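Local coordinates for protein putative transcriptional regulator, sugar-binding family (Arthrobacter aurescens, PDB 3NZE) that probably regulates transcription as a DNA-binding member of the SorC family, with this domain likely to bind a sugar, at residues Ala193-Arg198 with Glu210-Pro215; Pro123-His128 with Ile206-Arg211; Ser69-His74 with Arg107-Ala112; Val62-Thr67 with Thr100-Ile105; Ser231-Ile236 with Ala258-Ser263. All coordinates share one frame; numbering follows the deposited sequence. Where two conformers were deposited one is given.

Interaction 1: Ala193-Arg198 with Glu210-Pro215; sequences ATVFFR and ERSTGP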
# COMPACT_ATOMS: atom_id res chain seq x y z
N ALA A 193 -2.34 -3.55 1.89
CA ALA A 193 -2.71 -3.41 3.30
C ALA A 193 -2.98 -4.76 3.99
O ALA A 193 -3.78 -4.84 4.93
CB ALA A 193 -3.93 -2.47 3.44
N THR A 194 -2.28 -5.79 3.52
CA THR A 194 -2.41 -7.16 4.00
C THR A 194 -3.71 -7.86 3.58
O THR A 194 -4.03 -8.94 4.09
CB THR A 194 -2.13 -7.33 5.54
OG1 THR A 194 -3.29 -6.97 6.31
CG2 THR A 194 -0.92 -6.50 5.97
N VAL A 195 -4.45 -7.27 2.64
CA VAL A 195 -5.60 -7.94 2.04
C VAL A 195 -5.20 -8.45 0.66
O VAL A 195 -4.83 -7.67 -0.22
CB VAL A 195 -6.83 -7.02 1.92
CG1 VAL A 195 -8.05 -7.80 1.39
CG2 VAL A 195 -7.17 -6.37 3.25
N PHE A 196 -5.27 -9.76 0.48
CA PHE A 196 -4.72 -10.42 -0.69
C PHE A 196 -5.67 -10.49 -1.87
O PHE A 196 -6.90 -10.43 -1.70
CB PHE A 196 -4.27 -11.83 -0.30
CG PHE A 196 -3.19 -11.85 0.75
CD1 PHE A 196 -1.87 -11.91 0.38
CD2 PHE A 196 -3.51 -11.77 2.10
CE1 PHE A 196 -0.86 -11.90 1.34
CE2 PHE A 196 -2.51 -11.77 3.07
CZ PHE A 196 -1.18 -11.83 2.68
N PHE A 197 -5.10 -10.61 -3.07
CA PHE A 197 -5.90 -10.74 -4.29
C PHE A 197 -5.23 -11.68 -5.29
O PHE A 197 -4.04 -11.97 -5.18
CB PHE A 197 -6.10 -9.37 -4.93
CG PHE A 197 -4.84 -8.57 -5.02
CD1 PHE A 197 -3.86 -8.90 -5.94
CD2 PHE A 197 -4.62 -7.50 -4.17
CE1 PHE A 197 -2.68 -8.17 -6.04
CE2 PHE A 197 -3.44 -6.76 -4.24
CZ PHE A 197 -2.47 -7.10 -5.19
N ARG A 198 -6.01 -12.15 -6.27
CA ARG A 198 -5.53 -13.04 -7.33
C ARG A 198 -5.09 -12.23 -8.55
O ARG A 198 -5.21 -11.01 -8.57
CB ARG A 198 -6.62 -14.05 -7.73
CG ARG A 198 -7.15 -14.89 -6.56
CD ARG A 198 -8.17 -15.93 -7.04
NE ARG A 198 -8.75 -16.69 -5.94
CZ ARG A 198 -9.76 -16.28 -5.18
NH1 ARG A 198 -10.32 -15.09 -5.39
NH2 ARG A 198 -10.22 -17.05 -4.20
N GLU A 210 -9.49 -13.65 6.02
CA GLU A 210 -10.26 -13.62 7.26
C GLU A 210 -9.37 -13.31 8.46
O GLU A 210 -9.87 -13.09 9.58
CB GLU A 210 -10.99 -14.93 7.48
CG GLU A 210 -12.01 -15.21 6.41
CD GLU A 210 -12.82 -16.43 6.73
OE1 GLU A 210 -12.28 -17.32 7.41
OE2 GLU A 210 -13.99 -16.49 6.30
N ARG A 211 -8.06 -13.26 8.24
CA ARG A 211 -7.10 -12.97 9.29
C ARG A 211 -6.44 -11.59 9.11
O ARG A 211 -5.59 -11.18 9.90
CB ARG A 211 -6.03 -14.06 9.33
CG ARG A 211 -6.56 -15.39 9.88
CD ARG A 211 -5.71 -16.55 9.43
NE ARG A 211 -4.30 -16.36 9.77
CZ ARG A 211 -3.32 -17.15 9.37
NH1 ARG A 211 -3.58 -18.20 8.58
NH2 ARG A 211 -2.07 -16.90 9.73
N SER A 212 -6.85 -10.88 8.06
CA SER A 212 -6.26 -9.59 7.76
C SER A 212 -6.84 -8.45 8.61
O SER A 212 -8.00 -8.49 9.00
CB SER A 212 -6.40 -9.25 6.28
OG SER A 212 -5.77 -7.99 6.03
N THR A 213 -6.01 -7.44 8.88
CA THR A 213 -6.47 -6.25 9.59
C THR A 213 -6.83 -5.08 8.67
O THR A 213 -7.32 -4.05 9.15
CB THR A 213 -5.41 -5.75 10.63
OG1 THR A 213 -4.27 -5.20 9.95
CG2 THR A 213 -4.96 -6.89 11.54
N GLY A 214 -6.60 -5.22 7.37
CA GLY A 214 -6.77 -4.10 6.45
C GLY A 214 -8.18 -3.95 5.88
O GLY A 214 -9.01 -4.84 6.02
N PRO A 215 -8.45 -2.80 5.25
CA PRO A 215 -9.76 -2.49 4.63
C PRO A 215 -10.04 -3.41 3.45
O PRO A 215 -9.11 -3.85 2.77
CB PRO A 215 -9.58 -1.06 4.11
CG PRO A 215 -8.33 -0.54 4.76
CD PRO A 215 -7.47 -1.73 5.00
O HOH W 1 -3.28 -7.25 8.85

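Interaction 2: Pro123-His128 with Ile206-Arg211; sequences PAFFDH and ITLNER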
# COMPACT_ATOMS: atom_id res chain seq x y z
N PRO A 123 -2.61 -6.20 16.15
CA PRO A 123 -1.32 -6.70 15.65
C PRO A 123 -1.23 -6.63 14.12
O PRO A 123 -2.20 -6.25 13.47
CB PRO A 123 -1.30 -8.17 16.11
CG PRO A 123 -2.42 -8.30 17.12
CD PRO A 123 -3.43 -7.26 16.78
N ALA A 124 -0.09 -7.01 13.56
CA ALA A 124 0.13 -6.90 12.12
C ALA A 124 -0.83 -7.77 11.31
O ALA A 124 -1.16 -7.43 10.18
CB ALA A 124 1.58 -7.26 11.77
N PHE A 125 -1.24 -8.89 11.89
CA PHE A 125 -2.05 -9.89 11.19
C PHE A 125 -2.45 -10.88 12.28
O PHE A 125 -1.78 -10.96 13.31
CB PHE A 125 -1.18 -10.59 10.14
CG PHE A 125 -1.95 -11.25 9.03
CD1 PHE A 125 -2.41 -10.50 7.95
CD2 PHE A 125 -2.20 -12.61 9.04
CE1 PHE A 125 -3.12 -11.10 6.92
CE2 PHE A 125 -2.91 -13.21 8.01
CZ PHE A 125 -3.36 -12.45 6.95
N PHE A 126 -3.54 -11.61 12.07
CA PHE A 126 -3.98 -12.58 13.07
C PHE A 126 -3.59 -14.00 12.72
O PHE A 126 -3.63 -14.40 11.57
CB PHE A 126 -5.49 -12.50 13.27
CG PHE A 126 -5.96 -11.21 13.86
CD1 PHE A 126 -5.74 -10.95 15.21
CD2 PHE A 126 -6.62 -10.27 13.09
CE1 PHE A 126 -6.17 -9.76 15.78
CE2 PHE A 126 -7.05 -9.08 13.66
CZ PHE A 126 -6.81 -8.82 15.00
N ASP A 127 -3.20 -14.77 13.73
CA ASP A 127 -2.93 -16.20 13.58
C ASP A 127 -4.20 -17.00 13.31
O ASP A 127 -4.18 -18.01 12.61
CB ASP A 127 -2.28 -16.77 14.85
CG ASP A 127 -0.84 -16.33 15.04
OD1 ASP A 127 -0.29 -15.64 14.15
OD2 ASP A 127 -0.25 -16.68 16.09
N HIS A 128 -5.31 -16.53 13.89
CA HIS A 128 -6.57 -17.24 13.83
C HIS A 128 -7.70 -16.29 13.46
O HIS A 128 -7.81 -15.21 14.02
CB HIS A 128 -6.91 -17.89 15.19
CG HIS A 128 -5.79 -18.70 15.77
ND1 HIS A 128 -5.01 -18.25 16.82
CD2 HIS A 128 -5.32 -19.92 15.45
CE1 HIS A 128 -4.11 -19.17 17.12
NE2 HIS A 128 -4.27 -20.19 16.30
N ILE A 206 -10.73 -16.04 -0.23
CA ILE A 206 -9.33 -16.24 0.13
C ILE A 206 -9.23 -16.40 1.64
O ILE A 206 -9.49 -15.48 2.39
CB ILE A 206 -8.44 -15.07 -0.35
CG1 ILE A 206 -8.45 -14.98 -1.87
CG2 ILE A 206 -7.01 -15.23 0.18
CD1 ILE A 206 -7.59 -13.84 -2.41
N THR A 207 -8.89 -17.62 2.05
CA THR A 207 -8.84 -17.98 3.45
C THR A 207 -8.04 -16.98 4.31
O THR A 207 -8.49 -16.57 5.38
CB THR A 207 -8.26 -19.40 3.59
OG1 THR A 207 -9.34 -20.34 3.53
CG2 THR A 207 -7.51 -19.56 4.89
N LEU A 208 -6.87 -16.60 3.82
CA LEU A 208 -6.00 -15.69 4.58
C LEU A 208 -6.65 -14.33 4.88
O LEU A 208 -6.33 -13.69 5.88
CB LEU A 208 -4.66 -15.49 3.87
CG LEU A 208 -3.61 -16.53 4.29
CD1 LEU A 208 -2.37 -16.42 3.43
CD2 LEU A 208 -3.27 -16.37 5.77
N ASN A 209 -7.57 -13.89 4.02
CA ASN A 209 -8.20 -12.59 4.22
C ASN A 209 -9.07 -12.50 5.48
O ASN A 209 -9.34 -11.40 5.96
CB ASN A 209 -8.94 -12.11 2.97
CG ASN A 209 -8.00 -11.57 1.92
OD1 ASN A 209 -6.85 -11.25 2.22
ND2 ASN A 209 -8.48 -11.47 0.67
N GLU A 210 -9.49 -13.65 6.02
CA GLU A 210 -10.26 -13.62 7.26
C GLU A 210 -9.37 -13.31 8.46
O GLU A 210 -9.87 -13.09 9.58
CB GLU A 210 -10.99 -14.93 7.48
CG GLU A 210 -12.01 -15.21 6.41
CD GLU A 210 -12.82 -16.43 6.73
OE1 GLU A 210 -12.28 -17.32 7.41
OE2 GLU A 210 -13.99 -16.49 6.30
N ARG A 211 -8.06 -13.26 8.24
CA ARG A 211 -7.10 -12.97 9.29
C ARG A 211 -6.44 -11.59 9.11
O ARG A 211 -5.59 -11.18 9.90
CB ARG A 211 -6.03 -14.06 9.33
CG ARG A 211 -6.56 -15.39 9.88
CD ARG A 211 -5.71 -16.55 9.43
NE ARG A 211 -4.30 -16.36 9.77
CZ ARG A 211 -3.32 -17.15 9.37
NH1 ARG A 211 -3.58 -18.20 8.58
NH2 ARG A 211 -2.07 -16.90 9.73
O HOH W 2 -0.27 -14.90 11.32

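Interaction 3: Ser69-His74 with Arg107-Ala112; sequences SAVSRH and RRFGSA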
# COMPACT_ATOMS: atom_id res chain seq x y z
N SER A 69 7.28 3.63 4.42
CA SER A 69 8.29 4.20 5.29
C SER A 69 9.18 5.14 4.48
O SER A 69 9.43 6.27 4.87
CB SER A 69 9.15 3.11 5.92
OG SER A 69 9.94 3.65 6.95
N ALA A 70 9.65 4.65 3.33
CA ALA A 70 10.48 5.47 2.45
C ALA A 70 9.73 6.73 2.02
O ALA A 70 10.28 7.83 2.05
CB ALA A 70 10.94 4.67 1.25
N VAL A 71 8.48 6.57 1.61
CA VAL A 71 7.65 7.72 1.26
C VAL A 71 7.58 8.73 2.40
O VAL A 71 7.73 9.94 2.19
CB VAL A 71 6.23 7.26 0.87
CG1 VAL A 71 5.28 8.44 0.69
CG2 VAL A 71 6.30 6.41 -0.39
N SER A 72 7.37 8.25 3.62
CA SER A 72 7.19 9.15 4.75
C SER A 72 8.43 9.99 5.01
O SER A 72 8.33 11.09 5.54
CB SER A 72 6.80 8.37 6.01
OG SER A 72 7.90 7.62 6.51
N ARG A 73 9.59 9.47 4.65
CA ARG A 73 10.84 10.20 4.85
C ARG A 73 11.01 11.36 3.87
O ARG A 73 11.84 12.24 4.10
CB ARG A 73 12.04 9.26 4.77
CG ARG A 73 12.11 8.28 5.92
CD ARG A 73 13.39 7.48 5.88
NE ARG A 73 13.37 6.40 6.85
CZ ARG A 73 13.73 6.53 8.13
NH1 ARG A 73 13.67 5.48 8.93
NH2 ARG A 73 14.14 7.70 8.59
N HIS A 74 10.23 11.37 2.79
CA HIS A 74 10.41 12.39 1.74
C HIS A 74 9.30 13.43 1.66
O HIS A 74 9.30 14.29 0.77
CB HIS A 74 10.62 11.72 0.38
CG HIS A 74 11.86 10.88 0.32
ND1 HIS A 74 13.12 11.41 0.19
CD2 HIS A 74 12.03 9.53 0.37
CE1 HIS A 74 14.01 10.44 0.17
NE2 HIS A 74 13.37 9.29 0.27
N ARG A 107 3.86 9.16 12.54
CA ARG A 107 4.38 10.43 13.06
C ARG A 107 4.92 11.37 11.97
O ARG A 107 4.64 12.56 11.98
CB ARG A 107 5.46 10.18 14.12
CG ARG A 107 4.92 9.56 15.39
CD ARG A 107 6.02 9.31 16.43
NE ARG A 107 5.50 8.53 17.56
CZ ARG A 107 5.28 9.02 18.77
NH1 ARG A 107 4.79 8.23 19.73
NH2 ARG A 107 5.54 10.29 19.04
N ARG A 108 5.68 10.82 11.02
CA ARG A 108 6.18 11.61 9.89
C ARG A 108 5.05 12.23 9.07
O ARG A 108 5.15 13.38 8.63
CB ARG A 108 7.09 10.75 9.00
CG ARG A 108 8.48 10.52 9.62
CD ARG A 108 9.31 9.52 8.81
NE ARG A 108 10.32 8.90 9.66
CZ ARG A 108 10.52 7.58 9.74
NH1 ARG A 108 9.78 6.75 9.03
NH2 ARG A 108 11.46 7.11 10.54
N PHE A 109 3.98 11.46 8.87
CA PHE A 109 2.83 11.97 8.12
C PHE A 109 2.14 13.06 8.93
O PHE A 109 1.84 14.13 8.42
CB PHE A 109 1.84 10.86 7.76
CG PHE A 109 2.09 10.22 6.42
CD1 PHE A 109 2.94 9.13 6.30
CD2 PHE A 109 1.50 10.74 5.27
CE1 PHE A 109 3.17 8.54 5.08
CE2 PHE A 109 1.74 10.15 4.04
CZ PHE A 109 2.57 9.05 3.94
N GLY A 110 1.91 12.79 10.21
CA GLY A 110 1.30 13.77 11.08
C GLY A 110 2.08 15.07 11.15
O GLY A 110 1.49 16.15 11.13
N SER A 111 3.40 14.96 11.25
CA SER A 111 4.26 16.13 11.37
C SER A 111 4.32 16.94 10.08
O SER A 111 4.34 18.17 10.11
CB SER A 111 5.68 15.71 11.78
OG SER A 111 5.72 15.28 13.13
N ALA A 112 4.35 16.25 8.95
CA ALA A 112 4.44 16.94 7.67
C ALA A 112 3.22 17.81 7.41
O ALA A 112 3.33 18.88 6.81
CB ALA A 112 4.64 15.96 6.53
O HOH W 3 9.61 3.77 9.71

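Interaction 4: Val62-Thr67 with Thr100-Ile105; sequences VAWGAT and TYASDI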
# COMPACT_ATOMS: atom_id res chain seq x y z
N VAL A 62 -3.30 5.61 5.58
CA VAL A 62 -1.96 5.13 5.22
C VAL A 62 -1.83 3.66 5.58
O VAL A 62 -1.99 3.27 6.74
CB VAL A 62 -0.86 5.89 6.00
CG1 VAL A 62 0.51 5.31 5.70
CG2 VAL A 62 -0.91 7.39 5.67
N ALA A 63 -1.51 2.83 4.59
CA ALA A 63 -1.19 1.44 4.86
C ALA A 63 0.32 1.39 4.99
O ALA A 63 1.04 1.63 4.02
CB ALA A 63 -1.67 0.54 3.73
N TRP A 64 0.82 1.15 6.20
CA TRP A 64 2.25 1.25 6.44
C TRP A 64 2.98 -0.02 5.96
O TRP A 64 2.39 -1.11 5.92
CB TRP A 64 2.55 1.53 7.92
CG TRP A 64 2.30 0.33 8.76
CD1 TRP A 64 1.13 -0.01 9.38
CD2 TRP A 64 3.24 -0.71 9.05
NE1 TRP A 64 1.29 -1.21 10.05
CE2 TRP A 64 2.58 -1.66 9.86
CE3 TRP A 64 4.58 -0.93 8.71
CZ2 TRP A 64 3.20 -2.81 10.33
CZ3 TRP A 64 5.20 -2.08 9.17
CH2 TRP A 64 4.51 -3.00 9.98
N GLY A 65 4.24 0.16 5.59
CA GLY A 65 5.10 -0.91 5.12
C GLY A 65 6.44 -0.32 4.75
O GLY A 65 6.67 0.86 4.97
N ALA A 66 7.33 -1.13 4.17
CA ALA A 66 8.65 -0.65 3.80
C ALA A 66 8.56 0.47 2.76
O ALA A 66 9.27 1.46 2.85
CB ALA A 66 9.51 -1.81 3.28
N THR A 67 7.66 0.32 1.80
CA THR A 67 7.51 1.36 0.79
C THR A 67 7.03 2.66 1.42
O THR A 67 7.59 3.72 1.19
CB THR A 67 6.58 0.92 -0.33
OG1 THR A 67 7.14 -0.23 -0.97
CG2 THR A 67 6.42 2.05 -1.38
N THR A 100 7.21 0.14 16.53
CA THR A 100 7.98 1.37 16.47
C THR A 100 8.05 1.90 15.04
O THR A 100 7.86 3.09 14.79
CB THR A 100 9.41 1.16 17.00
OG1 THR A 100 9.34 0.72 18.37
CG2 THR A 100 10.22 2.45 16.90
N TYR A 101 8.30 0.99 14.11
CA TYR A 101 8.48 1.34 12.70
C TYR A 101 7.20 1.94 12.13
O TYR A 101 7.23 2.99 11.49
CB TYR A 101 8.88 0.08 11.95
CG TYR A 101 9.30 0.22 10.50
CD1 TYR A 101 10.60 0.59 10.17
CD2 TYR A 101 8.43 -0.10 9.48
CE1 TYR A 101 11.00 0.69 8.85
CE2 TYR A 101 8.82 -0.01 8.15
CZ TYR A 101 10.11 0.38 7.85
OH TYR A 101 10.50 0.46 6.54
N ALA A 102 6.06 1.28 12.37
CA ALA A 102 4.77 1.79 11.94
C ALA A 102 4.46 3.14 12.60
O ALA A 102 3.98 4.06 11.95
CB ALA A 102 3.65 0.77 12.24
N SER A 103 4.72 3.25 13.90
CA SER A 103 4.50 4.51 14.59
C SER A 103 5.31 5.66 13.99
O SER A 103 4.82 6.78 13.87
CB SER A 103 4.79 4.37 16.08
OG SER A 103 4.68 5.63 16.72
N ASP A 104 6.56 5.39 13.63
CA ASP A 104 7.42 6.42 13.05
C ASP A 104 6.86 6.92 11.73
O ASP A 104 6.95 8.12 11.43
CB ASP A 104 8.86 5.92 12.88
CG ASP A 104 9.60 5.80 14.21
OD1 ASP A 104 9.07 6.31 15.21
OD2 ASP A 104 10.69 5.21 14.24
N ILE A 105 6.32 6.00 10.94
CA ILE A 105 5.70 6.36 9.67
C ILE A 105 4.52 7.29 9.92
O ILE A 105 4.44 8.38 9.33
CB ILE A 105 5.22 5.11 8.89
CG1 ILE A 105 6.43 4.28 8.45
CG2 ILE A 105 4.38 5.50 7.68
CD1 ILE A 105 6.06 2.91 7.96

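Interaction 5: Ser231-Ile236 with Ala258-Ser263; sequences SGASKI and ARRLVS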
# COMPACT_ATOMS: atom_id res chain seq x y z
N SER A 231 8.05 -0.19 -6.18
CA SER A 231 9.44 -0.20 -6.64
C SER A 231 10.00 -1.62 -6.69
O SER A 231 9.82 -2.40 -5.75
CB SER A 231 10.31 0.69 -5.76
OG SER A 231 11.62 0.76 -6.28
N GLY A 232 10.67 -1.96 -7.78
CA GLY A 232 11.22 -3.30 -7.94
C GLY A 232 10.45 -4.08 -8.99
O GLY A 232 9.33 -4.54 -8.73
N ALA A 233 11.04 -4.23 -10.17
CA ALA A 233 10.39 -4.90 -11.29
C ALA A 233 10.05 -6.36 -11.01
O ALA A 233 9.12 -6.91 -11.61
CB ALA A 233 11.25 -4.80 -12.55
N SER A 234 10.79 -7.00 -10.12
CA SER A 234 10.56 -8.41 -9.83
C SER A 234 9.29 -8.62 -9.00
O SER A 234 8.95 -9.75 -8.64
CB SER A 234 11.77 -9.03 -9.13
OG SER A 234 11.91 -8.48 -7.83
N LYS A 235 8.60 -7.53 -8.69
CA LYS A 235 7.35 -7.58 -7.93
C LYS A 235 6.13 -7.21 -8.78
O LYS A 235 5.07 -6.82 -8.26
CB LYS A 235 7.43 -6.66 -6.72
CG LYS A 235 8.50 -7.06 -5.71
CD LYS A 235 8.47 -6.16 -4.49
CE LYS A 235 9.66 -6.44 -3.58
NZ LYS A 235 9.68 -5.53 -2.39
N ILE A 236 6.27 -7.34 -10.10
CA ILE A 236 5.23 -6.87 -11.01
C ILE A 236 3.94 -7.70 -10.93
O ILE A 236 2.86 -7.20 -11.25
CB ILE A 236 5.74 -6.79 -12.46
CG1 ILE A 236 5.29 -5.48 -13.09
CG2 ILE A 236 5.28 -7.99 -13.27
CD1 ILE A 236 5.66 -4.26 -12.26
N ALA A 258 7.93 -0.21 -14.84
CA ALA A 258 6.98 0.27 -15.84
C ALA A 258 7.18 -0.47 -17.16
O ALA A 258 6.22 -0.81 -17.84
CB ALA A 258 7.11 1.77 -16.04
N ARG A 259 8.44 -0.73 -17.49
CA ARG A 259 8.74 -1.47 -18.72
C ARG A 259 8.20 -2.89 -18.66
O ARG A 259 7.72 -3.42 -19.66
CB ARG A 259 10.25 -1.46 -18.99
CG ARG A 259 10.77 -0.10 -19.46
CD ARG A 259 12.25 -0.16 -19.88
NE ARG A 259 12.88 1.15 -19.89
CZ ARG A 259 12.67 2.08 -20.82
NH1 ARG A 259 11.83 1.85 -21.81
NH2 ARG A 259 13.30 3.25 -20.75
N ARG A 260 8.28 -3.50 -17.48
CA ARG A 260 7.74 -4.83 -17.27
C ARG A 260 6.23 -4.77 -17.41
O ARG A 260 5.60 -5.66 -17.97
CB ARG A 260 8.12 -5.35 -15.88
CG ARG A 260 8.90 -6.65 -15.90
CD ARG A 260 8.60 -7.47 -14.66
NE ARG A 260 9.17 -8.81 -14.74
CZ ARG A 260 8.88 -9.80 -13.89
NH1 ARG A 260 8.02 -9.58 -12.90
NH2 ARG A 260 9.45 -10.99 -14.03
N LEU A 261 5.65 -3.69 -16.89
CA LEU A 261 4.20 -3.57 -16.83
C LEU A 261 3.59 -3.45 -18.22
O LEU A 261 2.47 -3.91 -18.45
CB LEU A 261 3.81 -2.37 -15.95
CG LEU A 261 2.35 -2.26 -15.51
CD1 LEU A 261 1.91 -3.48 -14.69
CD2 LEU A 261 2.12 -0.98 -14.73
N VAL A 262 4.32 -2.86 -19.16
CA VAL A 262 3.82 -2.73 -20.52
C VAL A 262 4.23 -3.95 -21.35
O VAL A 262 4.16 -3.94 -22.58
CB VAL A 262 4.29 -1.43 -21.22
CG1 VAL A 262 3.71 -0.20 -20.55
CG2 VAL A 262 5.81 -1.36 -21.26
N SER A 263 4.66 -5.00 -20.66
CA SER A 263 5.05 -6.25 -21.31
C SER A 263 4.08 -7.37 -20.97
O SER A 263 3.39 -7.89 -21.85
CB SER A 263 6.47 -6.65 -20.90
OG SER A 263 7.39 -6.41 -21.95

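Interaction 1: Ala193-Arg198 with Glu210-Pro215
Thr194 and Ser212 bring their hydroxyls together where a tight hairpin turn meets an ST turn. Ala193 and Thr194, both with positive phi, fit the corner of a type I' turn joining antiparallel strands 188-192 and 195-198 in the Rossmann-like sugar-binding domain, and Ser212 opens the ST turn facing it. Among the direct hydrogen bonds, Ser212 OG does double duty. Swung anti to the backbone N (chi1 -178°), it donates to Thr194 O at 2.8 Å from above the carbonyl plane, not along a lone pair. The same oxygen accepts Gly214 N at 3.2 Å in a nearly straight bond (173°) that closes the ST turn, so one hydroxyl ties the loop to the hairpin corner. Thr194 OG1 turns back within its own segment to donate to Ala193 O.

A water supplies the second polar link. It donates to Thr194 OG1 at 2.6 Å and accepts from Thr213 N at 2.7 Å; it also lies 2.5 Å from Thr213 OG1, which is hydrogen-bonded to the backbone N of Gly90.

Apolar and weakly polar contacts complete the join. Ala193 CB rests on Pro215 CD at 3.9 Å, and the CG2 branch of Val195 lies 3.2 Å from Pro215 O. Gly214 passes so close to the turn that a side chain at this position would run into the carbonyl of Ala193; instead, its CA directs a C-H at Ala193 O across 3.4 Å, with an angle of 147° at the hydrogen.

Interaction 2: Pro123-His128 with Ile206-Arg211
Arg211 sets CG beside its backbone N (chi1 -71°) and bends at chi3 (54°), which carries its guanidinium back along the Phe126-Asp127 backbone, while Phe125, with CG anti to the backbone N (chi1 -158°), lays its ring against the main chain of Arg211. Two hydrogen bonds pair Phe126 with Arg211: Phe126 N gives to Arg211 O at 3.0 Å, and Arg211 NE gives to Phe126 O at 2.7 Å, the acceptor lying in the guanidinium plane. Asp127 O lies 3.2 Å above one guanidinium face and Leu208 CD2, of Arg211's own segment, 3.4 Å above the opposite one, both toward the rim. Arg211 O sits over the centre of the Phe125 ring. A water accepts from Arg211 NH2 at 3.1 Å and lies 2.9 Å from Asp127 OD1, to which it may donate; NH2 also makes a salt bridge to Asp179. With an alanine for Arg211, Phe126 O would probably lose its side-chain donor and Asp179 its cationic mate. The 3-10 segment 207-210, reached from strand 195-198, is thereby joined to the loop that ends at the N-cap of helix 129-135, His128; Phe126 packs on that helix, and Phe125 reaches Phe196 of the strand.

Interaction 3: Ser69-His74 with Arg107-Ala112
Ser72 fits against Arg108 and Phe109 where helices 66-73 and 99-113 run side by side, their local axes 9.4 Å apart and inclined by 27°. This buried part is close-packed. Ser72 CB lies 3.8 Å from Phe109 CE1 and also touches CB of Arg108, while Val71 CG1 approaches the far end of the same ring at Phe109 CZ. With OG between the backbone N and the carbonyl carbon (chi1 71°), Ser72 turns its hydroxyl back to donate to Ser69 O at 2.6 Å, which leaves OG to accept from Arg108 NH1 at 3.3 Å, within the guanidinium plane.

Toward solvent the contact is looser and wetter. A water accepts from Arg108 NH1 at 3.1 Å and lies 2.8 Å from Ser69 OG. The Arg73 guanidinium spreads over that of Arg108, with Arg108 CZ 3.7 Å above its plane and the two planes 38° apart; two like charges are brought together, but Arg73 was modelled in two conformers and this placement is doubtful. A leucine in place of Arg108 would probably leave Ser72 OG without its donor and the water without one of its mates.

Helix 66-73 connects parallel strands 59-62 and 84-87, and helix 99-113 connects 84-87 to 116-118: two successive beta-alpha-beta units with neighbouring helices that run in the same direction, as in Rossmann-like folds.

Interaction 4: Val62-Thr67 with Thr100-Ile105
Ala102 presents its methyl as a small knob to the flat indole of Trp64. CB stands over the five-membered ring, 3.5 Å from its centroid and only 10° off the normal, a CH-pi contact with the ring lying broadside to helix 99-113. One turn along, Ile105 supplies a longer bump: its CD1 enters the angle between Trp64 CB, at 3.8 Å, and Gly65 O, at 3.7 Å. Its other branch, CG2, looks more distantly toward Val62 CG1. Tyr101 flanks the indole on its benzo side, where CD2 comes within 3.8 Å of Trp64 CZ3, the tryptophan atom lying at the edge of the tyrosine ring. From there the phenol reaches past Gly65 to set OH 3.5 Å from Ala66 CA, at the beginning of the next helix. The indole takes this position because Trp64 CG sits between its backbone N and carbonyl carbon (chi1 73°), and NE1 is held by Gly90 O. Tyr101, Ala102 and Ile105 form one side of helix 99-113; they pack on the turn that leaves strand 59-62 and enters helix 66-73, with Gly65 at its N-cap and Ala91 of a neighbouring loop touching both Trp64 and Ala102.

Interaction 5: Ser231-Ile236 with Ala258-Ser263
Arg260 lies along Ile236, the two side chains sliding past each other in opposite directions. Its path begins at Arg260 CB, 4.0 Å from Ile236 CG1. A bend at chi2 (-149°) then directs the chain toward the turn at Ala233, so that Arg260 CD settles 3.1 Å from the carbonyl O of Ala233 and 3.6 Å from Ile236 CG2. NE continues past the same carbonyl oxygen. At CZ the guanidinium opens between that oxygen and the isoleucine, with Ile236 CB at its edge and in its plane, while Ser234 CA lies over one of its faces. At the tip, Arg260 NH1 lies 3.2 Å from Ala233 O and equally near Ile236 CG2. The guanidinium thus lies beside a backbone carbonyl and an aliphatic branch, meeting both obliquely. Beneath it the contact turns apolar: Ile236 CG1 lies 4.2 Å from Leu261 CD1, on the buried side.

The turn that receives the arginine has its own backbone support. The backbone angles of Gly232 would jam a side chain against the preceding carbonyl O, which calls for glycine. Lys235 N bonds back to Gly232 O, and Lys235 is the N-cap of the next helix.

The 231-236 loop leads from strand 225-230 into helix 236-244, which returns to the adjacent parallel strand 250-254 in a beta-alpha-beta unit. Helix 255-261 follows at once, and its last turn is held between neighbours: Leu261 packs on Leu239, Gln240 and Leu243 of helix 236-244, and its carbonyl is bonded by Tyr20 of helix 9-20.

Interactions 3 and 4 both hold helices 66-73 and 99-113: interaction 4, partly buried, at the entry to the first, through aromatic and aliphatic shapes, and interaction 3, largely buried with an exposed arginine rim, farther along, where serines and arginines bring polar bonds. Interactions 1 and 2 share Glu210 and Arg211 and touch through Asn209 and Phe196, so one loop is fixed on two fronts: by hydroxyls and a water in the buried interaction 1, by an arginine and paired backbone bonds in the more exposed interaction 2. Ala193 meets Ala63, linking interactions 1 and 4. Interaction 5 touches none of the others; near the C-terminus and partly exposed, it joins an arginine to an aliphatic surface.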